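Long-range contacts in aminoglycoside phosphotransferase (Streptomyces rimosus, PDB 6FUC), which probably phosphorylates the 3''-hydroxyl of streptomycin with ATP as donor, a kinase-like reaction that inactivates the antibiotic and gives resistance: residues A[109-114]-A[245-250]; A[217-222]-A[253-258]; A[6-11]-A[31-36]; A[18-23]-A[40-45]. One frame throughout, in Å; residues are numbered along the deposited sequence.

Interaction 1. Residues A[109-114]-A[245-250]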
loop_
_atom_site.group_PDB
_atom_site.type_symbol
_atom_site.label_atom_id
_atom_site.label_comp_id
_atom_site.label_asym_id
_atom_site.label_seq_id
_atom_site.Cartn_x
_atom_site.Cartn_y
_atom_site.Cartn_z
ATOM N N PRO A 109 -8.171 -13.848 -9.558
ATOM C CA PRO A 109 -7.702 -12.704 -10.341
ATOM C C PRO A 109 -6.666 -11.833 -9.581
ATOM O O PRO A 109 -5.694 -11.365 -10.205
ATOM C CB PRO A 109 -8.972 -11.933 -10.646
ATOM C CG PRO A 109 -9.977 -13.013 -10.801
ATOM C CD PRO A 109 -9.599 -14.065 -9.782
ATOM N N ILE A 110 -6.850 -11.663 -8.284
ATOM C CA ILE A 110 -5.902 -10.919 -7.491
ATOM C C ILE A 110 -4.578 -11.667 -7.446
ATOM O O ILE A 110 -3.487 -11.074 -7.629
ATOM C CB ILE A 110 -6.472 -10.601 -6.084
ATOM C CG1 ILE A 110 -7.594 -9.598 -6.141
ATOM C CG2 ILE A 110 -5.335 -10.108 -5.194
ATOM C CD1 ILE A 110 -8.408 -9.506 -4.895
ATOM N N ALA A 111 -4.603 -12.989 -7.205
ATOM C CA ALA A 111 -3.397 -13.754 -7.176
ATOM C C ALA A 111 -2.652 -13.569 -8.479
ATOM O O ALA A 111 -1.397 -13.399 -8.501
ATOM C CB ALA A 111 -3.691 -15.224 -6.909
ATOM N N ASP A 112 -3.361 -13.620 -9.575
ATOM C CA ASP A 112 -2.702 -13.518 -10.869
ATOM C C ASP A 112 -2.103 -12.103 -11.104
ATOM O O ASP A 112 -0.998 -11.983 -11.642
ATOM C CB ASP A 112 -3.684 -13.816 -12.043
ATOM C CG ASP A 112 -4.218 -15.217 -12.070
ATOM O OD1 ASP A 112 -3.647 -16.126 -11.439
ATOM O OD2 ASP A 112 -5.231 -15.433 -12.793
ATOM N N ALA A 113 -2.832 -11.086 -10.725
ATOM C CA ALA A 113 -2.362 -9.710 -10.940
ATOM C C ALA A 113 -1.127 -9.394 -10.036
ATOM O O ALA A 113 -0.207 -8.709 -10.462
ATOM C CB ALA A 113 -3.464 -8.705 -10.665
ATOM N N VAL A 114 -1.185 -9.882 -8.819
ATOM C CA VAL A 114 -0.055 -9.715 -7.866
ATOM C C VAL A 114 1.141 -10.508 -8.375
ATOM O O VAL A 114 2.273 -10.020 -8.337
ATOM C CB VAL A 114 -0.502 -10.046 -6.471
ATOM C CG1 VAL A 114 0.701 -10.023 -5.513
ATOM C CG2 VAL A 114 -1.550 -9.097 -6.017
ATOM N N GLU A 245 -4.257 -20.761 1.612
ATOM C CA GLU A 245 -3.667 -21.899 0.894
ATOM C C GLU A 245 -4.042 -21.876 -0.563
ATOM O O GLU A 245 -3.224 -22.119 -1.430
ATOM C CB GLU A 245 -4.088 -23.275 1.502
ATOM N N GLU A 246 -5.275 -21.557 -0.862
ATOM C CA GLU A 246 -5.669 -21.554 -2.285
ATOM C C GLU A 246 -5.039 -20.347 -3.030
ATOM O O GLU A 246 -4.602 -20.532 -4.188
ATOM C CB GLU A 246 -7.155 -21.482 -2.422
ATOM C CG GLU A 246 -7.857 -22.692 -1.835
ATOM C CD GLU A 246 -9.195 -22.987 -2.407
ATOM O OE1 GLU A 246 -9.681 -22.251 -3.304
ATOM O OE2 GLU A 246 -9.749 -24.009 -1.949
ATOM N N PHE A 247 -4.938 -19.184 -2.378
ATOM C CA PHE A 247 -4.231 -18.036 -3.003
ATOM C C PHE A 247 -2.793 -18.479 -3.310
ATOM O O PHE A 247 -2.279 -18.253 -4.383
ATOM C CB PHE A 247 -4.255 -16.872 -2.067
ATOM C CG PHE A 247 -3.729 -15.616 -2.678
ATOM C CD1 PHE A 247 -2.385 -15.430 -2.833
ATOM C CD2 PHE A 247 -4.598 -14.646 -3.169
ATOM C CE1 PHE A 247 -1.936 -14.182 -3.397
ATOM C CE2 PHE A 247 -4.157 -13.495 -3.726
ATOM C CZ PHE A 247 -2.824 -13.269 -3.863
ATOM N N ALA A 248 -2.134 -19.084 -2.321
ATOM C CA ALA A 248 -0.743 -19.446 -2.475
ATOM C C ALA A 248 -0.506 -20.434 -3.609
ATOM O O ALA A 248 0.481 -20.368 -4.352
ATOM C CB ALA A 248 -0.154 -19.969 -1.170
ATOM N N ALA A 249 -1.418 -21.371 -3.722
ATOM C CA ALA A 249 -1.358 -22.354 -4.796
ATOM C C ALA A 249 -1.524 -21.650 -6.156
ATOM O O ALA A 249 -0.869 -21.999 -7.127
ATOM C CB ALA A 249 -2.399 -23.454 -4.621
ATOM N N ARG A 250 -2.446 -20.706 -6.244
ATOM C CA ARG A 250 -2.651 -20.012 -7.503
ATOM C C ARG A 250 -1.461 -19.051 -7.864
ATOM O O ARG A 250 -1.042 -18.996 -9.009
ATOM C CB ARG A 250 -3.956 -19.165 -7.416
ATOM C CG ARG A 250 -4.313 -18.415 -8.687
ATOM C CD ARG A 250 -4.783 -19.320 -9.776
ATOM N NE ARG A 250 -5.050 -18.563 -10.985
ATOM C CZ ARG A 250 -5.743 -19.033 -11.989
ATOM N NH1 ARG A 250 -6.172 -20.277 -11.978
ATOM N NH2 ARG A 250 -5.901 -18.270 -13.047
HETATM O O HOH W 1 -1.123 -16.612 -10.449
#

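Interaction 2. Residues A[217-222]-A[253-258]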
loop_
_atom_site.group_PDB
_atom_site.type_symbol
_atom_site.label_atom_id
_atom_site.label_comp_id
_atom_site.label_asym_id
_atom_site.label_seq_id
_atom_site.Cartn_x
_atom_site.Cartn_y
_atom_site.Cartn_z
ATOM N N ASP A 217 10.728 -8.688 0.197
ATOM C CA ASP A 217 10.220 -10.037 0.276
ATOM C C ASP A 217 8.731 -10.037 -0.155
ATOM O O ASP A 217 7.994 -9.142 0.274
ATOM C CB ASP A 217 10.378 -10.500 1.737
ATOM C CG ASP A 217 10.012 -11.920 2.003
ATOM O OD1 ASP A 217 8.919 -12.391 1.635
ATOM O OD2 ASP A 217 10.823 -12.604 2.609
ATOM N N PRO A 218 8.288 -11.026 -0.946
ATOM C CA PRO A 218 6.850 -11.011 -1.314
ATOM C C PRO A 218 5.888 -10.978 -0.141
ATOM O O PRO A 218 4.765 -10.515 -0.295
ATOM C CB PRO A 218 6.703 -12.280 -2.122
ATOM C CG PRO A 218 7.864 -13.153 -1.761
ATOM C CD PRO A 218 9.003 -12.170 -1.504
ATOM N N TYR A 219 6.285 -11.544 1.006
ATOM C CA TYR A 219 5.391 -11.457 2.191
ATOM C C TYR A 219 5.158 -10.067 2.730
ATOM O O TYR A 219 4.211 -9.868 3.467
ATOM C CB TYR A 219 5.879 -12.439 3.292
ATOM C CG TYR A 219 5.481 -13.837 2.996
ATOM C CD1 TYR A 219 4.174 -14.228 3.158
ATOM C CD2 TYR A 219 6.336 -14.754 2.458
ATOM C CE1 TYR A 219 3.748 -15.490 2.842
ATOM C CE2 TYR A 219 5.927 -16.076 2.145
ATOM C CZ TYR A 219 4.614 -16.404 2.280
ATOM O OH TYR A 219 4.161 -17.660 1.960
ATOM N N ALA A 220 5.998 -9.085 2.350
ATOM C CA ALA A 220 5.692 -7.714 2.704
ATOM C C ALA A 220 4.334 -7.324 2.141
ATOM O O ALA A 220 3.622 -6.487 2.739
ATOM C CB ALA A 220 6.784 -6.763 2.229
ATOM N N ASP A 221 4.007 -7.829 0.972
ATOM C CA ASP A 221 2.708 -7.666 0.335
ATOM C C ASP A 221 1.714 -8.701 0.794
ATOM O O ASP A 221 0.579 -8.343 1.191
ATOM C CB ASP A 221 2.860 -7.747 -1.207
ATOM C CG ASP A 221 3.236 -6.485 -1.934
ATOM O OD1 ASP A 221 3.436 -5.442 -1.300
ATOM O OD2 ASP A 221 3.362 -6.592 -3.180
ATOM N N LEU A 222 2.045 -9.982 0.759
ATOM C CA LEU A 222 1.048 -11.003 1.022
ATOM C C LEU A 222 0.511 -10.936 2.457
ATOM O O LEU A 222 -0.657 -11.207 2.688
ATOM C CB LEU A 222 1.552 -12.373 0.723
ATOM C CG LEU A 222 2.027 -12.635 -0.720
ATOM C CD1 LEU A 222 2.547 -14.056 -0.858
ATOM C CD2 LEU A 222 0.902 -12.241 -1.699
ATOM N N ILE A 253 3.534 -20.011 -4.363
ATOM C CA ILE A 253 4.472 -19.869 -3.264
ATOM C C ILE A 253 4.030 -20.849 -2.173
ATOM O O ILE A 253 2.849 -21.152 -2.033
ATOM C CB ILE A 253 4.527 -18.409 -2.788
ATOM C CG1 ILE A 253 5.723 -18.084 -1.905
ATOM C CG2 ILE A 253 3.226 -18.038 -2.026
ATOM C CD1 ILE A 253 5.891 -16.603 -1.624
ATOM N N ALA A 254 4.996 -21.297 -1.386
ATOM C CA ALA A 254 4.765 -22.078 -0.184
ATOM C C ALA A 254 4.441 -21.079 0.900
ATOM O O ALA A 254 5.074 -19.938 1.012
ATOM C CB ALA A 254 6.000 -22.851 0.211
ATOM N N LEU A 255 3.422 -21.415 1.675
ATOM C CA LEU A 255 3.118 -20.554 2.857
ATOM C C LEU A 255 4.232 -20.699 3.884
ATOM O O LEU A 255 4.696 -21.787 4.154
ATOM C CB LEU A 255 1.788 -20.917 3.515
ATOM C CG LEU A 255 0.605 -20.629 2.610
ATOM C CD1 LEU A 255 -0.574 -21.466 3.076
ATOM C CD2 LEU A 255 0.303 -19.136 2.584
ATOM N N ASP A 256 4.612 -19.599 4.509
ATOM C CA ASP A 256 5.597 -19.496 5.580
ATOM C C ASP A 256 5.010 -18.595 6.669
ATOM O O ASP A 256 5.080 -17.362 6.591
ATOM C CB ASP A 256 6.942 -18.980 5.035
ATOM C CG ASP A 256 8.018 -18.905 6.081
ATOM O OD1 ASP A 256 7.757 -18.858 7.293
ATOM O OD2 ASP A 256 9.171 -18.776 5.652
ATOM N N ARG A 257 4.335 -19.163 7.648
ATOM C CA ARG A 257 3.574 -18.340 8.568
ATOM C C ARG A 257 4.440 -17.440 9.441
ATOM O O ARG A 257 3.982 -16.366 9.727
ATOM C CB ARG A 257 2.617 -19.223 9.379
ATOM C CG ARG A 257 1.553 -19.908 8.504
ATOM C CD ARG A 257 0.813 -19.105 7.488
ATOM N NE ARG A 257 -0.403 -19.709 7.042
ATOM C CZ ARG A 257 -1.417 -19.063 6.461
ATOM N NH1 ARG A 257 -1.369 -17.727 6.173
ATOM N NH2 ARG A 257 -2.497 -19.777 6.125
ATOM N N ASP A 258 5.619 -17.854 9.890
ATOM C CA ASP A 258 6.437 -16.981 10.698
ATOM C C ASP A 258 6.900 -15.783 9.903
ATOM O O ASP A 258 6.969 -14.690 10.400
ATOM C CB ASP A 258 7.666 -17.736 11.275
ATOM C CG ASP A 258 7.306 -18.799 12.249
ATOM O OD1 ASP A 258 6.165 -18.874 12.755
ATOM O OD2 ASP A 258 8.221 -19.611 12.511
#

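Interaction 3. Residues A[6-11]-A[31-36]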
loop_
_atom_site.group_PDB
_atom_site.type_symbol
_atom_site.label_atom_id
_atom_site.label_comp_id
_atom_site.label_asym_id
_atom_site.label_seq_id
_atom_site.Cartn_x
_atom_site.Cartn_y
_atom_site.Cartn_z
ATOM N N ALA A 6 -3.727 25.978 1.408
ATOM C CA ALA A 6 -2.535 25.911 0.586
ATOM C C ALA A 6 -2.672 24.791 -0.463
ATOM O O ALA A 6 -2.271 24.981 -1.627
ATOM C CB ALA A 6 -1.300 25.677 1.437
ATOM N N PHE A 7 -3.241 23.645 -0.082
ATOM C CA PHE A 7 -3.336 22.530 -1.004
ATOM C C PHE A 7 -4.329 22.830 -2.117
ATOM O O PHE A 7 -4.046 22.602 -3.295
ATOM C CB PHE A 7 -3.715 21.300 -0.237
ATOM C CG PHE A 7 -2.655 20.781 0.725
ATOM C CD1 PHE A 7 -1.329 21.183 0.668
ATOM C CD2 PHE A 7 -3.037 19.886 1.693
ATOM C CE1 PHE A 7 -0.412 20.641 1.538
ATOM C CE2 PHE A 7 -2.125 19.303 2.554
ATOM C CZ PHE A 7 -0.810 19.742 2.480
ATOM N N LEU A 8 -5.451 23.423 -1.752
ATOM C CA LEU A 8 -6.434 23.736 -2.756
ATOM C C LEU A 8 -5.871 24.831 -3.723
ATOM O O LEU A 8 -6.170 24.827 -4.916
ATOM C CB LEU A 8 -7.774 24.177 -2.138
ATOM C CG LEU A 8 -8.584 22.973 -1.568
ATOM C CD1 LEU A 8 -9.685 23.453 -0.616
ATOM C CD2 LEU A 8 -9.178 22.138 -2.688
ATOM N N THR A 9 -4.994 25.702 -3.250
ATOM C CA THR A 9 -4.350 26.676 -4.131
ATOM C C THR A 9 -3.546 25.980 -5.233
ATOM O O THR A 9 -3.624 26.339 -6.387
ATOM C CB THR A 9 -3.519 27.658 -3.335
ATOM O OG1 THR A 9 -4.393 28.353 -2.414
ATOM C CG2 THR A 9 -2.914 28.652 -4.161
ATOM N N LEU A 10 -2.782 24.983 -4.837
ATOM C CA LEU A 10 -2.040 24.208 -5.805
ATOM C C LEU A 10 -2.981 23.570 -6.803
ATOM O O LEU A 10 -2.696 23.546 -8.003
ATOM C CB LEU A 10 -1.175 23.079 -5.169
ATOM C CG LEU A 10 -0.014 23.536 -4.301
ATOM C CD1 LEU A 10 0.602 22.389 -3.570
ATOM C CD2 LEU A 10 1.025 24.186 -5.205
ATOM N N LEU A 11 -4.076 22.944 -6.303
ATOM C CA LEU A 11 -4.945 22.195 -7.168
ATOM C C LEU A 11 -5.761 23.082 -8.118
ATOM O O LEU A 11 -6.070 22.695 -9.237
ATOM C CB LEU A 11 -5.856 21.306 -6.375
ATOM C CG LEU A 11 -5.166 20.271 -5.474
ATOM C CD1 LEU A 11 -6.190 19.416 -4.775
ATOM C CD2 LEU A 11 -4.104 19.456 -6.215
ATOM N N ALA A 31 -3.064 14.981 2.580
ATOM C CA ALA A 31 -4.479 14.956 2.256
ATOM C C ALA A 31 -4.700 14.447 0.845
ATOM O O ALA A 31 -3.890 14.740 -0.035
ATOM C CB ALA A 31 -5.005 16.359 2.375
ATOM N N VAL A 32 -5.798 13.740 0.648
ATOM C CA VAL A 32 -6.179 13.203 -0.672
ATOM C C VAL A 32 -7.491 13.896 -1.072
ATOM O O VAL A 32 -8.447 14.071 -0.278
ATOM C CB VAL A 32 -6.318 11.681 -0.656
ATOM C CG1 VAL A 32 -6.849 11.135 -1.985
ATOM C CG2 VAL A 32 -4.956 11.083 -0.339
ATOM N N PHE A 33 -7.527 14.321 -2.312
ATOM C CA PHE A 33 -8.634 15.034 -2.912
ATOM C C PHE A 33 -9.095 14.288 -4.146
ATOM O O PHE A 33 -8.306 13.577 -4.767
ATOM C CB PHE A 33 -8.226 16.456 -3.334
ATOM C CG PHE A 33 -7.761 17.336 -2.221
ATOM C CD1 PHE A 33 -6.468 17.210 -1.707
ATOM C CD2 PHE A 33 -8.596 18.272 -1.672
ATOM C CE1 PHE A 33 -6.030 18.041 -0.687
ATOM C CE2 PHE A 33 -8.142 19.051 -0.656
ATOM C CZ PHE A 33 -6.885 18.959 -0.166
ATOM N N ARG A 34 -10.338 14.511 -4.554
ATOM C CA ARG A 34 -10.904 13.933 -5.781
ATOM C C ARG A 34 -11.611 15.038 -6.518
ATOM O O ARG A 34 -12.238 15.895 -5.891
ATOM C CB ARG A 34 -11.840 12.745 -5.470
ATOM C CG ARG A 34 -12.252 11.946 -6.692
ATOM C CD ARG A 34 -12.953 10.649 -6.306
ATOM N NE ARG A 34 -14.226 11.043 -5.729
ATOM N N SER A 35 -11.556 15.021 -7.830
ATOM C CA SER A 35 -12.263 15.967 -8.639
ATOM C C SER A 35 -13.764 15.648 -8.564
ATOM O O SER A 35 -14.168 14.530 -8.270
ATOM C CB SER A 35 -11.761 15.917 -10.083
ATOM O OG SER A 35 -12.032 14.672 -10.709
ATOM N N ALA A 36 -14.594 16.647 -8.866
ATOM C CA ALA A 36 -16.032 16.471 -8.776
ATOM C C ALA A 36 -16.542 15.369 -9.717
ATOM O O ALA A 36 -17.501 14.662 -9.391
ATOM C CB ALA A 36 -16.728 17.770 -9.062
#

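Interaction 4. Residues A[18-23]-A[40-45]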
loop_
_atom_site.group_PDB
_atom_site.type_symbol
_atom_site.label_atom_id
_atom_site.label_comp_id
_atom_site.label_asym_id
_atom_site.label_seq_id
_atom_site.Cartn_x
_atom_site.Cartn_y
_atom_site.Cartn_z
ATOM N N ALA A 18 -12.534 22.251 -11.173
ATOM C CA ALA A 18 -12.613 20.802 -11.081
ATOM C C ALA A 18 -13.363 20.322 -9.875
ATOM O O ALA A 18 -13.664 19.105 -9.816
ATOM C CB ALA A 18 -11.201 20.268 -11.096
ATOM N N GLY A 19 -13.733 21.229 -8.972
ATOM C CA GLY A 19 -14.470 20.874 -7.768
ATOM C C GLY A 19 -13.769 19.921 -6.887
ATOM O O GLY A 19 -14.381 19.027 -6.351
ATOM N N TRP A 20 -12.449 20.114 -6.755
ATOM C CA TRP A 20 -11.594 19.325 -5.830
ATOM C C TRP A 20 -12.185 19.316 -4.436
ATOM O O TRP A 20 -12.536 20.369 -3.900
ATOM C CB TRP A 20 -10.197 19.929 -5.792
ATOM C CG TRP A 20 -9.425 19.742 -7.026
ATOM C CD1 TRP A 20 -9.052 20.716 -7.890
ATOM C CD2 TRP A 20 -8.828 18.526 -7.512
ATOM N NE1 TRP A 20 -8.325 20.187 -8.910
ATOM C CE2 TRP A 20 -8.154 18.845 -8.690
ATOM C CE3 TRP A 20 -8.821 17.193 -7.069
ATOM C CZ2 TRP A 20 -7.483 17.877 -9.432
ATOM C CZ3 TRP A 20 -8.141 16.261 -7.791
ATOM C CH2 TRP A 20 -7.459 16.584 -8.943
ATOM N N GLU A 21 -12.319 18.129 -3.839
ATOM C CA GLU A 21 -12.791 18.002 -2.479
ATOM C C GLU A 21 -11.975 16.994 -1.773
ATOM O O GLU A 21 -11.602 16.024 -2.378
ATOM C CB GLU A 21 -14.238 17.502 -2.461
ATOM N N PRO A 22 -11.690 17.228 -0.501
ATOM C CA PRO A 22 -10.963 16.170 0.216
ATOM C C PRO A 22 -11.815 14.918 0.378
ATOM O O PRO A 22 -13.041 15.029 0.564
ATOM C CB PRO A 22 -10.622 16.821 1.553
ATOM C CG PRO A 22 -11.496 17.990 1.680
ATOM C CD PRO A 22 -11.918 18.422 0.328
ATOM N N VAL A 23 -11.168 13.758 0.327
ATOM C CA VAL A 23 -11.812 12.478 0.572
ATOM C C VAL A 23 -11.227 11.735 1.781
ATOM O O VAL A 23 -11.905 10.872 2.328
ATOM C CB VAL A 23 -11.862 11.579 -0.703
ATOM C CG1 VAL A 23 -12.852 12.154 -1.715
ATOM C CG2 VAL A 23 -10.519 11.493 -1.376
ATOM N N ARG A 40 -10.161 12.270 -11.443
ATOM C CA ARG A 40 -8.802 12.596 -11.037
ATOM C C ARG A 40 -8.710 12.626 -9.529
ATOM O O ARG A 40 -9.685 12.999 -8.834
ATOM C CB ARG A 40 -8.368 13.971 -11.600
ATOM C CG ARG A 40 -8.389 14.025 -13.117
ATOM C CD ARG A 40 -7.885 15.330 -13.750
ATOM N NE ARG A 40 -8.065 15.202 -15.267
ATOM C CZ ARG A 40 -7.200 15.605 -16.227
ATOM N NH1 ARG A 40 -6.099 16.254 -15.921
ATOM N NH2 ARG A 40 -7.428 15.310 -17.503
ATOM N N TYR A 41 -7.567 12.188 -9.013
ATOM C CA TYR A 41 -7.229 12.272 -7.621
ATOM C C TYR A 41 -6.026 13.169 -7.447
ATOM O O TYR A 41 -5.222 13.343 -8.369
ATOM C CB TYR A 41 -6.925 10.903 -7.042
ATOM C CG TYR A 41 -8.090 10.058 -6.643
ATOM C CD1 TYR A 41 -8.785 9.377 -7.586
ATOM C CD2 TYR A 41 -8.486 9.986 -5.309
ATOM C CE1 TYR A 41 -9.859 8.565 -7.245
ATOM C CE2 TYR A 41 -9.609 9.200 -4.931
ATOM C CZ TYR A 41 -10.258 8.479 -5.939
ATOM O OH TYR A 41 -11.284 7.634 -5.579
ATOM N N ALA A 42 -5.876 13.724 -6.243
ATOM C CA ALA A 42 -4.687 14.514 -5.909
ATOM C C ALA A 42 -4.228 14.177 -4.492
ATOM O O ALA A 42 -5.064 14.130 -3.570
ATOM C CB ALA A 42 -4.874 15.975 -6.053
ATOM N N LYS A 43 -2.961 14.007 -4.293
ATOM C CA LYS A 43 -2.412 13.842 -2.970
ATOM C C LYS A 43 -1.501 14.985 -2.722
ATOM O O LYS A 43 -0.635 15.290 -3.563
ATOM C CB LYS A 43 -1.650 12.522 -2.891
ATOM C CG LYS A 43 -1.076 12.180 -1.581
ATOM C CD LYS A 43 -0.631 10.717 -1.540
ATOM C CE LYS A 43 0.194 10.541 -0.255
ATOM N NZ LYS A 43 0.705 9.135 -0.238
ATOM N N CYS A 44 -1.705 15.684 -1.602
ATOM C CA CYS A 44 -0.880 16.824 -1.278
ATOM C C CYS A 44 -0.217 16.654 0.049
ATOM O O CYS A 44 -0.817 16.053 0.973
ATOM C CB CYS A 44 -1.700 18.109 -1.224
ATOM S SG CYS A 44 -2.555 18.536 -2.764
ATOM N N VAL A 45 0.971 17.223 0.188
ATOM C CA VAL A 45 1.773 17.077 1.387
ATOM C C VAL A 45 2.441 18.391 1.718
ATOM O O VAL A 45 2.690 19.249 0.826
ATOM C CB VAL A 45 2.860 15.951 1.242
ATOM C CG1 VAL A 45 2.208 14.615 0.907
ATOM C CG2 VAL A 45 3.972 16.344 0.258
#

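Interaction 1. Residues A[109-114]-A[245-250]
Ala111 lays its methyl on the ring of Phe247, and one turn further along the second helix Arg250 reaches back to Asp112. The two helix segments run roughly the same way, their axes crossing at -43°, and the small alanine lets the backbone of 109-114 come down to the ring. Phe247 carries its CG anti to the backbone N (chi1 -172°), which lays the ring out across the gap between the helices. Ala111 CB stands over one face in a CH-pi contact, 3.7 Å from the centroid of the Phe247 ring and displaced toward the rim. Ile110 arrives at the ring's edge, in its plane, with CG2 3.9 Å from Phe247 CE2; the rest of the isoleucine leads away.

Arg250 also starts anti to its own N, then bends at chi2 (71°). Its CG brushes Ala111 CB at 3.7 Å, and the guanidinium folds back to meet Asp112 side-on. NE of Arg250 binds OD1 of Asp112 at 2.8 Å, and its NH2 takes OD2 of the same aspartate at 2.9 Å. Both bonds are fairly straight and the two flat groups are nearly coplanar, a bidentate salt bridge that fixes the carboxylate's rotation. A water gives one hydrogen to Asp112 OD1 and the other to Arg250 O, adding a second tie between the helices. Trp107 and Phe226 also meet Phe247 edge-to-face. Helix-on-helix packing of this kind, apolar round Phe247 with an ion pair beside it, belongs to the largely helical C-terminal lobe of the kinase-like phosphotransferase fold.

Interaction 2. Residues A[217-222]-A[253-258]
Tyr219 reaches from the first turn of its helix to the loop 253-256, and its hydroxyl is the polar link between the two segments. Tyr219 OH donates to Ala254 O at 2.6 Å, a short bond in which the carbonyl oxygen lies at the edge of the tyrosine ring, near its plane, while the hydroxyl is tilted 23° from the carbonyl plane. Tyr219 OH in turn accepts a weak bond from Asp256 N at 3.2 Å, so one phenol addresses two peptide groups of the same loop.

The apolar contacts gather round Ile253. With CG1 anti to the backbone N (chi1 -165°), the isoleucine sends CD1 inward, to 3.8 Å from Tyr219 CE2 and 4.0 Å from Pro218 CG. Its other branch, CG2, faces Leu222 CD1 at 4.2 Å. Leu222 CD1 also sits over one face of the Tyr219 ring, offset toward its rim.

Charged groups act at the helix starts. Asp217 OD1 accepts from Tyr219 N at 2.8 Å, a capping bond, and Asp256 is the N-cap of helix 257-266. Arg259 makes salt bridges to both aspartates and so couples the two helix starts. Further along, Asp221 accepts from the backbone N of His187 and Gly188, consistent with the aspartate that braces the catalytic loop from the corresponding helix of protein kinases.

Chemically, the phenol gives one short bond to a carbonyl and takes a weak one from an N-H, beside an apolar patch. The two carboxylates, set at helix starts whose dipoles would add to the pairing with Arg259, are probably stabilised as anions.

Interaction 3. Residues A[6-11]-A[31-36]
The helix bearing Phe7, Leu8 and Leu11 crosses the strand of Ala31 and Phe33 at -41°, the axes of the two short segments 10.7 Å apart. Strand residues alternate, so Ala31 and Phe33 face the helix while Val32 and Arg34 face the other way. The contact is wholly apolar and Phe33 is its centre. Leu11, with CG anti to its carbonyl carbon (chi1 -59°), brings CD1 over one face of the Phe33 ring, 3.6 Å from Phe33 CG, as a CH-pi contact displaced toward the rim. The outer end of the same ring meets two other residues: CZ of Phe33 lies 3.9 Å from Phe7 CB, and CE2 of Phe33 lies 3.8 Å from Leu8 CD2. Phe33 therefore fits among three helix side chains spaced over one turn. Phe7 spreads its own ring toward the start of the strand, where CD2 comes to 4.1 Å from Ala31 CB.

Helix 4-12 thus lies on one face of the antiparallel sheet of the N-terminal lobe. Phe7 and Leu11 extend past strand 31-34 to Cys44 and Ala42 on neighbouring strand 40-45, while Trp20 closes in beside Leu11.

Interaction 4. Residues A[18-23]-A[40-45]
Trp20 has its CG anti to the carbonyl carbon (chi1 -70°), and with chi2 at 112° the indole is swung so that its six-membered ring reaches residues 40-42 two strands away. This is the antiparallel sheet of the kinase-like N-terminal lobe, in which strand 31-34 lies between 21-22 and 40-45; the indole reaches across that middle strand. The far rim of the indole does the touching. CH2 of Trp20 comes to 3.8 Å from Arg40 CB, beyond which the arginine chain runs out extended, leading its guanidinium away from the ring. Tyr41 C lies at the indole edge, 3.8 Å from Trp20 CZ3.

The same face of the sheet carries helix 4-12, whose Leu8 also packs on Trp20. On the other face a looser pair forms, CG2 of Val23 resting 4.3 Å from Tyr41 CE2. Further along strand 40-45, Lys43 is salt-bridged to Glu56 of helix 50-63, consistent with the lysine–glutamate pair of the nucleotide site in kinases. Back at the tryptophan, Trp20 CZ3 meets Ala42 at both CB and N, each 3.7 Å away.

Overall arrangement
The four contacts form two touching pairs on opposite sides of the chain's centre. Interactions 3 and 4 share the N-terminal sheet, their centres about 4 Å apart, and are joined by a probable backbone hydrogen bond between Phe33 and Ala42; 3 is buried and 4 lies at the surface, yet both are essentially apolar. Interactions 1 and 2 belong to the helical lobe, linked by a probable bond from Ile253 N to Ala248 O and by Phe247 packing on Leu222. Here polar chemistry joins the packing: an ion pair beside the apolar contacts of buried interaction 1, a tyrosine hydroxyl in the partly buried interaction 2. The nearest atoms of 2 and 4 are about 15 Å apart.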